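Local coordinates for carboxypeptidase 1 (Deinococcus radiodurans str. R1, PDB 5GIV), which probably removes amino acids one at a time from the C-terminus of peptides with broad specificity, as a metallocarboxypeptidase that binds zinc, at residues D199-G204 and E334-A339; E208-F213 and T250-Q255; A430-A435 and R478-A483. One frame throughout, in Å; residues are numbered along the deposited sequence.

Interaction 1: residues D199-G204 and E334-A339; sequences DFLGRG and EEMYRA
The backbones of Leu201 and Ala339 come nearest to each other, with their CA atoms 8.3 Å apart, where the 3-10 turn 199-201 faces helix 333-339. This is loop-on-helix packing in the largely helical M32 carboxypeptidase fold: the connection between helices 169-193 and 207-221 lays two apolar side chains against a short helix, away from the zinc site. No hydrogen bond crosses between the segments, so the contact rests mainly on apolar side chains. The CB of Phe200 points toward helix 333-339, and CG, set between the backbone N and the carbonyl carbon (chi1 54°), puts the ring edge against Met336. SD of Met336 lies in the ring plane, 5.4 Å from the Phe200 centroid and 84° off the ring normal, a Met-aromatic contact. The methyl follows the same rim, CE of Met336 lying 3.3 Å from CE1 of Phe200. The thioether chain reaches this position by bending at chi2 and chi3, and Trp313, Phe317 and Trp320 of helix 310-323 also touch it. Near the ring plane as well is the backbone O of Glu335, 3.9 Å from CZ of Phe200. Leu201 divides its branches between two partners. Its CD2 lies 4.0 Å from SD of Met336, whereas CD1 turns to the methyl of Ala339: CB of Ala339 is 3.9 Å from CD1 of Leu201 and 3.7 Å from CZ of Phe200.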
# COMPACT_ATOMS: atom_id res chain seq x y z
N ASP A 199 5.26 -38.22 -3.62
CA ASP A 199 4.69 -37.91 -4.93
C ASP A 199 3.30 -37.28 -4.83
O ASP A 199 2.91 -36.53 -5.73
CB ASP A 199 4.60 -39.18 -5.78
CG ASP A 199 3.66 -40.22 -5.18
OD1 ASP A 199 2.43 -40.07 -5.36
OD2 ASP A 199 4.14 -41.17 -4.53
N PHE A 200 2.55 -37.56 -3.77
CA PHE A 200 1.21 -36.99 -3.68
C PHE A 200 1.25 -35.48 -3.54
O PHE A 200 0.24 -34.81 -3.80
CB PHE A 200 0.42 -37.61 -2.51
CG PHE A 200 1.13 -37.51 -1.20
CD1 PHE A 200 0.99 -36.39 -0.40
CD2 PHE A 200 1.94 -38.55 -0.77
CE1 PHE A 200 1.65 -36.30 0.80
CE2 PHE A 200 2.59 -38.47 0.43
CZ PHE A 200 2.46 -37.34 1.22
N LEU A 201 2.38 -34.91 -3.12
CA LEU A 201 2.53 -33.46 -3.07
C LEU A 201 2.58 -32.83 -4.46
O LEU A 201 2.44 -31.61 -4.57
CB LEU A 201 3.79 -33.09 -2.29
CG LEU A 201 3.77 -33.55 -0.82
CD1 LEU A 201 5.12 -33.30 -0.14
CD2 LEU A 201 2.63 -32.89 -0.06
N GLY A 202 2.77 -33.61 -5.51
CA GLY A 202 2.83 -33.09 -6.86
C GLY A 202 1.55 -33.22 -7.66
O GLY A 202 1.58 -33.01 -8.88
N ARG A 203 0.43 -33.54 -7.02
CA ARG A 203 -0.80 -33.83 -7.74
C ARG A 203 -1.58 -32.59 -8.13
O ARG A 203 -2.60 -32.71 -8.82
CB ARG A 203 -1.69 -34.76 -6.89
CG ARG A 203 -1.12 -36.15 -6.72
CD ARG A 203 -1.91 -37.02 -5.75
NE ARG A 203 -1.59 -38.43 -5.97
CZ ARG A 203 -2.07 -39.45 -5.25
NH1 ARG A 203 -2.89 -39.22 -4.23
NH2 ARG A 203 -1.73 -40.70 -5.55
N GLY A 204 -1.13 -31.40 -7.73
CA GLY A 204 -1.81 -30.17 -8.08
C GLY A 204 -2.70 -29.64 -6.97
O GLY A 204 -3.74 -30.23 -6.67
N GLU A 334 0.02 -39.95 8.79
CA GLU A 334 1.44 -40.16 9.08
C GLU A 334 2.31 -39.90 7.86
O GLU A 334 3.46 -39.46 8.00
CB GLU A 334 1.65 -41.58 9.62
CG GLU A 334 3.11 -42.01 9.87
CD GLU A 334 3.80 -41.27 11.03
OE1 GLU A 334 5.03 -41.46 11.21
OE2 GLU A 334 3.12 -40.51 11.77
N GLU A 335 1.81 -40.19 6.66
CA GLU A 335 2.62 -39.96 5.47
C GLU A 335 2.79 -38.47 5.20
O GLU A 335 3.87 -38.03 4.79
CB GLU A 335 2.00 -40.68 4.28
CG GLU A 335 2.20 -42.18 4.35
CD GLU A 335 1.54 -42.92 3.22
OE1 GLU A 335 0.35 -42.68 2.96
OE2 GLU A 335 2.21 -43.78 2.62
N MET A 336 1.75 -37.67 5.44
CA MET A 336 1.88 -36.23 5.28
C MET A 336 2.88 -35.66 6.28
O MET A 336 3.66 -34.76 5.93
CB MET A 336 0.52 -35.56 5.42
CG MET A 336 0.57 -34.05 5.28
SD MET A 336 1.12 -33.54 3.64
CE MET A 336 -0.15 -34.26 2.64
N TYR A 337 2.88 -36.18 7.51
CA TYR A 337 3.88 -35.73 8.49
C TYR A 337 5.29 -36.08 8.04
O TYR A 337 6.22 -35.27 8.20
CB TYR A 337 3.60 -36.33 9.86
CG TYR A 337 4.81 -36.32 10.77
CD1 TYR A 337 5.25 -35.16 11.36
CD2 TYR A 337 5.51 -37.50 11.03
CE1 TYR A 337 6.36 -35.15 12.19
CE2 TYR A 337 6.62 -37.50 11.85
CZ TYR A 337 7.04 -36.33 12.43
OH TYR A 337 8.15 -36.35 13.25
N ARG A 338 5.49 -37.27 7.48
CA ARG A 338 6.84 -37.62 7.05
C ARG A 338 7.26 -36.83 5.82
O ARG A 338 8.44 -36.49 5.68
CB ARG A 338 6.95 -39.12 6.78
CG ARG A 338 6.55 -39.98 7.96
CD ARG A 338 6.45 -41.45 7.55
NE ARG A 338 7.63 -42.20 7.93
CZ ARG A 338 7.75 -42.85 9.09
NH1 ARG A 338 6.73 -42.85 9.95
NH2 ARG A 338 8.86 -43.51 9.38
N ALA A 339 6.31 -36.51 4.94
CA ALA A 339 6.66 -35.86 3.69
C ALA A 339 7.15 -34.43 3.88
O ALA A 339 7.89 -33.92 3.03
CB ALA A 339 5.46 -35.88 2.75

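Interaction 2: residues E208-F213 and T250-Q255; sequences ERQLAF and TRVKEQ
Gln210 makes the polar part of this contact, reaching from helix 207-221 to the backbone of Lys253. Its chain runs extended beyond CG and brings the amide alongside Val252 to the loop. The bond from NE2 of Gln210 to O of Lys253 is 3.2 Å long and nearly straight, with an N-H...O angle of 175°. The acceptor lies in the plane of the Gln210 amide, yet the donor stands well above the plane of the Lys253 carbonyl, 55° out of it. NE2 also donates to the backbone O of Phe205, its stronger partner. The other end of the amide works through water 1, which is 2.8 Å from OE1 of Gln210 and takes the backbone N-H of Lys253 at 2.9 Å from that N. Two carbonyl acceptors at NE2 fix which end of the amide is nitrogen. Cut back to alanine, this position is likely to leave the carbonyl of Lys253 without its side-chain donor and the bridging water without one of its anchors. Nearby, the hydroxyl of Thr250 is hydrogen-bonded to that of Thr264.

The segment 250-255 leads out of strand 245-250 of the small mixed sheet and into helix 257-275, which carries the HExxH sequence with zinc ligands His266 and His270; helix 207-221 thus packs on the approach to the metal-binding helix.

Van der Waals contacts follow the same loop. In Val252, chi1 of -175° sends CG1 to the Gln210 amide, 3.7 Å from OE1, and leaves CG2, beside the backbone N, for Leu211. This second, apolar contact puts CG2 of Val252 3.8 Å from CD2 of Leu211. That same Leu211 CD2 comes 3.6 Å from CG2 of Thr250. Leu232 of the neighbouring strand touches Leu211, Thr250 and Val252.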
# COMPACT_ATOMS: atom_id res chain seq x y z
N GLU A 208 -5.65 -20.85 -4.47
CA GLU A 208 -6.59 -20.20 -3.56
C GLU A 208 -6.83 -21.05 -2.30
O GLU A 208 -6.92 -20.51 -1.19
CB GLU A 208 -7.91 -19.91 -4.27
CG GLU A 208 -8.87 -19.07 -3.45
CD GLU A 208 -10.17 -18.76 -4.19
OE1 GLU A 208 -10.34 -19.22 -5.34
OE2 GLU A 208 -11.02 -18.04 -3.60
N ARG A 209 -6.93 -22.37 -2.46
CA ARG A 209 -7.11 -23.21 -1.29
C ARG A 209 -5.88 -23.21 -0.39
O ARG A 209 -6.01 -23.20 0.84
CB ARG A 209 -7.44 -24.64 -1.70
CG ARG A 209 -8.86 -24.83 -2.10
CD ARG A 209 -9.09 -26.20 -2.66
NE ARG A 209 -10.52 -26.40 -2.82
CZ ARG A 209 -11.19 -26.18 -3.94
NH1 ARG A 209 -10.54 -25.76 -5.03
NH2 ARG A 209 -12.51 -26.38 -3.96
N GLN A 210 -4.68 -23.18 -0.98
CA GLN A 210 -3.47 -23.15 -0.17
C GLN A 210 -3.46 -21.92 0.73
O GLN A 210 -3.21 -22.02 1.94
CB GLN A 210 -2.23 -23.17 -1.06
CG GLN A 210 -1.95 -24.48 -1.76
CD GLN A 210 -0.55 -24.50 -2.36
OE1 GLN A 210 0.42 -24.12 -1.71
NE2 GLN A 210 -0.45 -24.93 -3.61
N LEU A 211 -3.76 -20.75 0.17
CA LEU A 211 -3.77 -19.54 0.98
C LEU A 211 -4.82 -19.63 2.07
O LEU A 211 -4.56 -19.27 3.23
CB LEU A 211 -4.01 -18.31 0.10
CG LEU A 211 -2.86 -17.99 -0.85
CD1 LEU A 211 -3.25 -16.91 -1.86
CD2 LEU A 211 -1.66 -17.57 -0.02
N ALA A 212 -6.01 -20.14 1.74
CA ALA A 212 -7.07 -20.23 2.74
C ALA A 212 -6.66 -21.14 3.88
O ALA A 212 -6.84 -20.80 5.05
CB ALA A 212 -8.37 -20.73 2.09
N PHE A 213 -6.08 -22.29 3.56
CA PHE A 213 -5.62 -23.19 4.60
C PHE A 213 -4.54 -22.53 5.46
O PHE A 213 -4.58 -22.60 6.69
CB PHE A 213 -5.12 -24.50 3.99
CG PHE A 213 -4.50 -25.42 4.99
CD1 PHE A 213 -5.28 -26.31 5.71
CD2 PHE A 213 -3.14 -25.40 5.22
CE1 PHE A 213 -4.72 -27.16 6.64
CE2 PHE A 213 -2.57 -26.26 6.14
CZ PHE A 213 -3.36 -27.14 6.85
N THR A 250 3.70 -14.31 1.20
CA THR A 250 4.03 -15.70 0.92
C THR A 250 4.09 -15.89 -0.59
O THR A 250 3.79 -14.98 -1.37
CB THR A 250 3.01 -16.66 1.57
OG1 THR A 250 3.53 -18.00 1.56
CG2 THR A 250 1.67 -16.61 0.83
N ARG A 251 4.51 -17.09 -0.99
CA ARG A 251 4.65 -17.45 -2.40
C ARG A 251 4.07 -18.83 -2.61
O ARG A 251 4.36 -19.75 -1.84
CB ARG A 251 6.12 -17.40 -2.81
CG ARG A 251 6.45 -18.17 -4.05
CD ARG A 251 7.95 -18.40 -4.09
NE ARG A 251 8.42 -19.15 -2.92
CZ ARG A 251 9.65 -19.07 -2.42
NH1 ARG A 251 10.55 -18.26 -2.98
NH2 ARG A 251 9.98 -19.80 -1.36
N VAL A 252 3.23 -18.99 -3.63
CA VAL A 252 2.45 -20.21 -3.83
C VAL A 252 2.93 -20.93 -5.07
O VAL A 252 3.03 -20.33 -6.15
CB VAL A 252 0.95 -19.90 -3.93
CG1 VAL A 252 0.16 -21.21 -3.99
CG2 VAL A 252 0.52 -19.05 -2.75
N LYS A 253 3.19 -22.23 -4.94
CA LYS A 253 3.46 -23.12 -6.06
C LYS A 253 2.39 -24.21 -6.08
O LYS A 253 2.34 -25.06 -5.19
CB LYS A 253 4.86 -23.73 -5.95
CG LYS A 253 5.95 -22.74 -6.27
CD LYS A 253 7.27 -23.41 -6.58
CE LYS A 253 8.06 -23.61 -5.32
NZ LYS A 253 8.67 -22.31 -4.92
N GLU A 254 1.54 -24.19 -7.10
CA GLU A 254 0.54 -25.25 -7.19
C GLU A 254 1.18 -26.62 -7.36
O GLU A 254 0.55 -27.62 -7.02
CB GLU A 254 -0.43 -24.98 -8.35
CG GLU A 254 -1.33 -23.78 -8.10
CD GLU A 254 -2.64 -23.84 -8.88
OE1 GLU A 254 -2.73 -24.62 -9.86
OE2 GLU A 254 -3.59 -23.13 -8.49
N GLN A 255 2.42 -26.68 -7.84
CA GLN A 255 3.08 -27.97 -8.01
C GLN A 255 3.70 -28.50 -6.72
O GLN A 255 4.24 -29.61 -6.74
CB GLN A 255 4.15 -27.88 -9.10
CG GLN A 255 5.33 -26.97 -8.76
CD GLN A 255 5.14 -25.50 -9.16
OE1 GLN A 255 4.02 -24.98 -9.20
NE2 GLN A 255 6.26 -24.83 -9.45
O HOH W 1 3.05 -23.64 -2.46

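Interaction 3: residues A430-A435 and R478-A483; sequences AQFYAA and RATGQA
The CA atoms of Ala435 and Thr480 are 5.3 Å apart where helix 420-439 meets the end of helix 472-480; Gly481, with positive phi, then turns the chain out of the helix. The packed side of the contact is mostly apolar. CG2 of Thr480 rests 3.7 Å from CD1 of Phe432, and the ring of Phe432 takes CB of Ala479 at its edge, 3.9 Å from CE1. CB of Ala435 lies 3.9 Å from O of Ala479 and 4.0 Å from CG2 of Thr480. Phe432 also touches Ser297 and Gln298, next along the chain from zinc ligand Glu296. By contrast, Gln482 and Ala483 form the exposed margin, covered only slightly by helix 420-439. Between the two sides lies Gln431, extended beyond CG. Its NE2 donates to OG1 of Thr480 at 3.1 Å, almost straight (168°), and to the backbone O of Ala483 at 2.9 Å, more bent (146°) and from above that carbonyl's plane. OE1 of Gln431 receives the backbone N-H of Thr485. One buried amide therefore has both N-H groups and its oxygen engaged, and OG1 of Thr480, also bonded to the carbonyl of Ile476, links Gln431 to the last turn of helix 472-480.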
# COMPACT_ATOMS: atom_id res chain seq x y z
N ALA A 430 14.71 -24.05 19.24
CA ALA A 430 14.53 -25.19 20.14
C ALA A 430 14.77 -24.82 21.60
O ALA A 430 14.13 -25.39 22.49
CB ALA A 430 15.45 -26.34 19.73
N GLN A 431 15.71 -23.91 21.86
CA GLN A 431 15.97 -23.49 23.23
C GLN A 431 14.76 -22.77 23.82
O GLN A 431 14.34 -23.06 24.94
CB GLN A 431 17.22 -22.60 23.27
CG GLN A 431 17.66 -22.12 24.66
CD GLN A 431 19.08 -21.52 24.65
OE1 GLN A 431 19.84 -21.73 23.70
NE2 GLN A 431 19.42 -20.78 25.71
N PHE A 432 14.17 -21.84 23.06
CA PHE A 432 12.95 -21.19 23.52
C PHE A 432 11.82 -22.20 23.65
O PHE A 432 11.06 -22.17 24.62
CB PHE A 432 12.54 -20.07 22.57
CG PHE A 432 13.31 -18.81 22.76
CD1 PHE A 432 13.32 -18.17 24.00
CD2 PHE A 432 14.01 -18.25 21.71
CE1 PHE A 432 14.03 -17.01 24.19
CE2 PHE A 432 14.73 -17.07 21.90
CZ PHE A 432 14.74 -16.46 23.13
N TYR A 433 11.70 -23.10 22.69
CA TYR A 433 10.57 -24.02 22.70
C TYR A 433 10.62 -24.93 23.91
O TYR A 433 9.59 -25.13 24.58
CB TYR A 433 10.57 -24.83 21.41
CG TYR A 433 9.41 -25.77 21.29
CD1 TYR A 433 8.20 -25.33 20.79
CD2 TYR A 433 9.53 -27.10 21.68
CE1 TYR A 433 7.12 -26.19 20.66
CE2 TYR A 433 8.45 -27.97 21.57
CZ TYR A 433 7.26 -27.51 21.05
OH TYR A 433 6.19 -28.37 20.93
N ALA A 434 11.80 -25.48 24.23
CA ALA A 434 11.93 -26.39 25.37
C ALA A 434 11.60 -25.68 26.67
O ALA A 434 11.01 -26.28 27.58
CB ALA A 434 13.34 -26.97 25.42
N ALA A 435 12.00 -24.42 26.80
CA ALA A 435 11.61 -23.66 27.98
C ALA A 435 10.09 -23.53 28.06
O ALA A 435 9.52 -23.58 29.16
CB ALA A 435 12.27 -22.28 27.97
N ARG A 478 17.09 -14.87 30.83
CA ARG A 478 15.93 -14.81 31.71
C ARG A 478 14.85 -15.77 31.25
O ARG A 478 14.17 -16.39 32.07
CB ARG A 478 15.37 -13.39 31.76
CG ARG A 478 16.37 -12.33 32.15
CD ARG A 478 15.80 -10.95 31.92
NE ARG A 478 14.66 -10.70 32.80
CZ ARG A 478 14.79 -10.24 34.04
NH1 ARG A 478 16.00 -9.98 34.53
NH2 ARG A 478 13.71 -10.03 34.79
N ALA A 479 14.67 -15.91 29.93
CA ALA A 479 13.54 -16.68 29.44
C ALA A 479 13.77 -18.18 29.55
O ALA A 479 12.84 -18.94 29.84
CB ALA A 479 13.24 -16.30 27.99
N THR A 480 15.01 -18.64 29.34
CA THR A 480 15.31 -20.07 29.26
C THR A 480 16.25 -20.57 30.35
O THR A 480 16.49 -21.78 30.43
CB THR A 480 15.91 -20.43 27.89
OG1 THR A 480 17.26 -19.99 27.82
CG2 THR A 480 15.12 -19.78 26.77
N GLY A 481 16.79 -19.68 31.19
CA GLY A 481 17.64 -20.07 32.29
C GLY A 481 19.11 -20.23 31.96
O GLY A 481 19.90 -20.49 32.88
N GLN A 482 19.50 -20.06 30.70
CA GLN A 482 20.89 -20.22 30.30
C GLN A 482 21.16 -19.40 29.04
O GLN A 482 20.24 -18.95 28.36
CB GLN A 482 21.23 -21.69 30.06
CG GLN A 482 20.27 -22.37 29.11
CD GLN A 482 20.58 -23.84 28.92
OE1 GLN A 482 21.73 -24.26 29.03
NE2 GLN A 482 19.56 -24.63 28.64
N ALA A 483 22.44 -19.21 28.75
CA ALA A 483 22.86 -18.50 27.56
C ALA A 483 22.64 -19.38 26.32
O ALA A 483 22.27 -20.56 26.41
CB ALA A 483 24.33 -18.08 27.68

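From the N terminus, the chain passes through 199-204, which opens the long loop that interaction 1 closes at 334-339. Helix 207-221 follows directly, and interaction 2 ties it to 250-255, closing a shorter loop, with the small sheet in it, wholly within the first. The helices bearing the zinc ligands, 257-275 and 292-306, lie beyond interaction 2 but still inside the loop of interaction 1. The centres of these two contacts are 15 Å apart. Interaction 3 comes later, in series with both and crossing neither: its loop joins helix 420-439 to the end of helix 472-480. Its centre is 33 Å from those of the other two.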